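Local coordinates for carboxymuconolactone decarboxylase family protein (Thermotoga maritima, PDB 1VKE) that is of unproven function, but may act as an AhpD-like oxidoreductase, possibly with peroxiredoxin-type activity in an antioxidative response, at residues 61-66 with 94-99; 78-83 with 119-124. One frame throughout, in Å; residues are numbered along the deposited sequence. Where two conformers were deposited one is given.

How the interactions relate
Helix 72-84 is the bridge between the two contacts, whose segments alternate along the chain and whose centres lie about 15 Å apart. Interaction 1 packs 61-66 on 94-99; interaction 2 packs 78-83 on 119-124. They touch where Leu63 CD2 meets Leu79 CD2 at 4.0 Å and where Ser66 OG lies 3.3 Å from His78 CD2. This junction borders the ligand site: Ser66 OG and His78 NE2 each hydrogen-bond an unidentified ligand, probably from the crystallisation liquor. Helix 72-84 also carries Cys74, disulfide-bonded to Cys71 and touched by Ser66. The Cys71-x-x-Cys74 spacing is consistent with the redox motif of AhpD-like proteins.

Interaction 1: 61-66 with 94-99; sequences MGLVAS and EALDIA
Leu63 and Val64 of helix 55-68 press their side chains against Ala95, Leu96 and Ile98 of helix 89-103, in the core of the all-helical AhpD-like fold. The segment axes come within 8.8 Å at a crossing angle of -30°, so the two segments run roughly in the same N-to-C direction. Such closeness is consistent with the small side chains of Ala95 and Ala99: the CA atoms of Val64 and Ala99 are only 5.4 Å apart.

Leu63 can be traced outward. The bond from CA to CB is directed at segment 94-99, but CB itself stops short of contact. With CG anti to the backbone N (chi1 178°), the branch point advances to 4.1 Å from Leu96 CD2. Beyond it the chain forks, and both CD1 and CD2 lie 4.2 Å from that same Leu96 methyl, which therefore rests against the whole isopropyl group. On the same chain, Leu63 also touches Ile75 and Leu79 of helix 72-84.

Val64 divides its two methyls. CG2 sits beside Ala95, 3.8 Å from its CB and 3.6 Å from its O, whereas CG1 makes a looser approach to Ile98 CG2. No hydrogen bond joins the segments; the evidence is for apolar packing. Ile98 itself packs on Tyr48 of the second subunit, which places this helix pair next to an interface. Where the backbones come nearest, the carbonyl O of Val64 stands 4.1 Å from Ala99 CB.

Interaction 2: 78-83 with 119-124; sequences HLVRCV and EELREM
Leu121 drives one methyl, CD1, into the surface of segment 78-83, and the tight half of this contact is built around that atom. Three residues of 78-83 meet it: Val83 CG2 is 3.9 Å from Leu121 CD1, the carbonyl O of Leu79 is 4.0 Å from Leu121 CD1, and Val80 CA is 4.1 Å from it. Two of those three atoms belong to the backbone, which shows that the methyl reaches past the side chains to the helix surface. It can do so because CG stands anti to the carbonyl carbon (chi1 -62°) on a CB already directed at the other helix. The long side chain spans a separation of 10.7 Å between the segment axes.

The axes of segments 78-83 and 119-124 cross at -38°, where helix 72-84 and helix 108-127 pack as two members of the helical bundle of the AhpD-like fold. Tyr15 of helix 15-28 touches both Val80 and Leu121, carrying the apolar cluster onward, and no other protein chain of the assembly touches either segment.

Toward Arg122 the character changes to a partly exposed, hydrated margin. Bent at chi2 (-54°), its chain brings the guanidinium over Val83, whose CG2 lies 4.0 Å above the guanidinium plane near the rim, while Val83 CG1 is 3.8 Å from Arg122 NH1. The head group is held chiefly from elsewhere: NE forms a salt bridge with Asp89, NH2 bonds the carbonyl O of Ala87, and NH1 pairs with Glu125. Instead of a direct bond across the segments, a water at the guanidinium edge accepts from Arg122 NH1 at 3.0 Å and donates to Val83 O at 2.8 Å.

Interaction 1: 61-66 with 94-99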
# COMPACT_ATOMS: atom_id res chain seq x y z
N MET E 61 8.67 16.97 2.99
CA MET E 61 7.36 16.33 2.81
C MET E 61 7.37 15.23 1.77
O MET E 61 6.77 14.18 1.98
CB MET E 61 6.29 17.38 2.46
CG MET E 61 6.03 18.35 3.58
SD MET E 61 4.98 19.72 3.01
CE MET E 61 4.71 20.46 4.61
N GLY E 62 8.06 15.46 0.65
CA GLY E 62 8.23 14.44 -0.35
C GLY E 62 8.90 13.20 0.29
O GLY E 62 8.57 12.02 -0.01
N LEU E 63 9.89 13.45 1.13
CA LEU E 63 10.62 12.35 1.80
C LEU E 63 9.69 11.55 2.71
O LEU E 63 9.68 10.29 2.68
CB LEU E 63 11.80 12.91 2.62
CG LEU E 63 12.62 11.91 3.41
CD1 LEU E 63 13.26 10.90 2.52
CD2 LEU E 63 13.72 12.62 4.19
N VAL E 64 8.90 12.25 3.52
CA VAL E 64 7.94 11.59 4.40
C VAL E 64 6.97 10.74 3.58
O VAL E 64 6.74 9.56 3.90
CB VAL E 64 7.19 12.62 5.30
CG1 VAL E 64 6.02 11.97 6.04
CG2 VAL E 64 8.20 13.20 6.29
N ALA E 65 6.37 11.34 2.54
CA ALA E 65 5.36 10.63 1.74
C ALA E 65 6.00 9.39 1.09
O ALA E 65 5.39 8.30 1.10
CB ALA E 65 4.79 11.52 0.67
N SER E 66 7.20 9.54 0.54
CA SER E 66 7.90 8.45 -0.17
C SER E 66 8.30 7.34 0.78
O SER E 66 8.36 6.20 0.39
CB SER E 66 9.18 9.02 -0.83
OG SER E 66 8.85 10.01 -1.81
N GLU E 94 14.25 13.66 12.04
CA GLU E 94 12.95 14.01 12.67
C GLU E 94 11.80 13.75 11.73
O GLU E 94 10.74 13.27 12.15
CB GLU E 94 12.92 15.46 13.15
CG GLU E 94 13.81 15.71 14.37
CD GLU E 94 13.76 17.13 14.91
OE1 GLU E 94 12.76 17.83 14.67
OE2 GLU E 94 14.75 17.54 15.57
N ALA E 95 12.02 14.00 10.44
CA ALA E 95 11.02 13.65 9.43
C ALA E 95 10.87 12.16 9.24
O ALA E 95 9.75 11.65 9.14
CB ALA E 95 11.39 14.30 8.11
N LEU E 96 11.98 11.42 9.20
CA LEU E 96 11.93 9.98 8.99
C LEU E 96 11.22 9.30 10.19
O LEU E 96 10.59 8.26 10.02
CB LEU E 96 13.33 9.39 8.76
CG LEU E 96 14.02 9.70 7.43
CD1 LEU E 96 15.50 9.29 7.44
CD2 LEU E 96 13.26 9.04 6.27
N ASP E 97 11.39 9.86 11.38
CA ASP E 97 10.73 9.32 12.59
C ASP E 97 9.21 9.39 12.48
O ASP E 97 8.50 8.46 12.89
CB ASP E 97 11.15 10.08 13.83
CG ASP E 97 12.44 9.61 14.43
OD1 ASP E 97 12.90 8.48 14.12
OD2 ASP E 97 13.04 10.31 15.29
N ILE E 98 8.69 10.46 11.89
CA ILE E 98 7.25 10.59 11.64
C ILE E 98 6.82 9.50 10.68
O ILE E 98 5.83 8.81 10.90
CB ILE E 98 6.90 12.01 11.10
CG1 ILE E 98 6.98 13.05 12.24
CG2 ILE E 98 5.54 12.03 10.51
CD1 ILE E 98 7.05 14.50 11.80
N ALA E 99 7.56 9.34 9.59
CA ALA E 99 7.27 8.28 8.62
C ALA E 99 7.28 6.87 9.25
O ALA E 99 6.43 6.04 8.96
CB ALA E 99 8.27 8.32 7.47

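Interaction 2: 78-83 with 119-124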
# COMPACT_ATOMS: atom_id res chain seq x y z
N HIS E 78 14.30 12.41 -3.05
CA HIS E 78 14.05 13.50 -2.07
C HIS E 78 15.20 13.71 -1.09
O HIS E 78 15.41 14.84 -0.62
CB HIS E 78 12.72 13.29 -1.39
CG HIS E 78 11.59 13.48 -2.33
ND1 HIS E 78 11.24 14.71 -2.86
CD2 HIS E 78 10.71 12.59 -2.86
CE1 HIS E 78 10.23 14.54 -3.69
NE2 HIS E 78 9.87 13.27 -3.68
N LEU E 79 15.93 12.66 -0.75
CA LEU E 79 17.12 12.83 0.08
C LEU E 79 18.12 13.70 -0.63
O LEU E 79 18.73 14.60 -0.03
CB LEU E 79 17.80 11.49 0.43
CG LEU E 79 17.21 10.72 1.61
CD1 LEU E 79 17.81 9.31 1.72
CD2 LEU E 79 17.38 11.50 2.94
N VAL E 80 18.37 13.44 -1.91
CA VAL E 80 19.31 14.33 -2.65
C VAL E 80 18.85 15.79 -2.54
O VAL E 80 19.64 16.70 -2.25
CB VAL E 80 19.47 13.90 -4.13
CG1 VAL E 80 20.30 14.87 -4.91
CG2 VAL E 80 20.06 12.52 -4.20
N ARG E 81 17.57 16.03 -2.82
CA ARG E 81 17.07 17.40 -2.85
C ARG E 81 17.15 18.01 -1.45
O ARG E 81 17.49 19.20 -1.30
CB ARG E 81 15.60 17.38 -3.28
CG ARG E 81 15.39 17.00 -4.71
CD ARG E 81 15.83 18.07 -5.68
NE ARG E 81 15.11 19.33 -5.39
CZ ARG E 81 15.66 20.47 -4.98
NH1 ARG E 81 16.97 20.60 -4.86
NH2 ARG E 81 14.88 21.52 -4.73
N CYS E 82 16.82 17.23 -0.41
CA CYS E 82 16.92 17.76 0.98
C CYS E 82 18.37 18.19 1.30
O CYS E 82 18.63 19.26 1.86
CB CYS E 82 16.50 16.73 2.00
SG CYS E 82 14.68 16.45 2.04
N VAL E 83 19.31 17.34 0.95
CA VAL E 83 20.73 17.68 1.15
C VAL E 83 21.14 18.93 0.37
O VAL E 83 21.77 19.88 0.91
CB VAL E 83 21.64 16.47 0.79
CG1 VAL E 83 23.11 16.84 0.70
CG2 VAL E 83 21.42 15.35 1.81
N GLU E 119 24.30 8.67 4.19
CA GLU E 119 25.75 8.58 4.53
C GLU E 119 26.61 8.73 3.30
O GLU E 119 27.67 9.42 3.35
CB GLU E 119 26.03 7.32 5.32
CG GLU E 119 25.54 7.52 6.73
CD GLU E 119 25.59 6.29 7.61
OE1 GLU E 119 26.01 5.22 7.13
OE2 GLU E 119 25.18 6.41 8.80
N GLU E 120 26.19 8.11 2.20
CA GLU E 120 26.91 8.25 0.93
C GLU E 120 26.95 9.71 0.45
O GLU E 120 28.01 10.21 0.03
CB GLU E 120 26.26 7.37 -0.15
CG GLU E 120 27.03 7.32 -1.45
CD GLU E 120 26.33 6.44 -2.51
OE1 GLU E 120 25.46 5.60 -2.12
OE2 GLU E 120 26.66 6.62 -3.72
N LEU E 121 25.81 10.40 0.55
CA LEU E 121 25.75 11.82 0.17
C LEU E 121 26.67 12.68 1.07
O LEU E 121 27.34 13.58 0.58
CB LEU E 121 24.32 12.35 0.26
CG LEU E 121 23.33 11.65 -0.68
CD1 LEU E 121 21.92 12.15 -0.43
CD2 LEU E 121 23.72 11.85 -2.12
N ARG E 122 26.65 12.42 2.36
CA ARG E 122 27.52 13.18 3.31
C ARG E 122 29.00 12.94 3.02
O ARG E 122 29.82 13.87 3.15
CB ARG E 122 27.19 12.88 4.77
CG ARG E 122 25.80 13.39 5.22
CD ARG E 122 25.54 14.85 4.96
NE ARG E 122 24.24 15.25 5.50
CZ ARG E 122 23.59 16.36 5.18
NH1 ARG E 122 24.10 17.22 4.34
NH2 ARG E 122 22.40 16.57 5.74
N GLU E 123 29.34 11.72 2.58
CA GLU E 123 30.73 11.42 2.20
C GLU E 123 31.13 12.19 0.91
O GLU E 123 32.22 12.76 0.85
CB GLU E 123 30.92 9.91 2.11
CG GLU E 123 32.28 9.42 1.64
CD GLU E 123 33.35 9.48 2.72
OE1 GLU E 123 33.02 9.80 3.91
OE2 GLU E 123 34.55 9.19 2.39
N MET E 124 30.22 12.23 -0.08
CA MET E 124 30.42 13.09 -1.26
C MET E 124 30.65 14.54 -0.82
O MET E 124 31.57 15.21 -1.28
CB MET E 124 29.25 13.02 -2.22
CG MET E 124 29.16 11.69 -2.85
SD MET E 124 27.74 11.53 -3.97
CE MET E 124 28.23 12.53 -5.35
O HOH W 1 22.52 19.60 3.56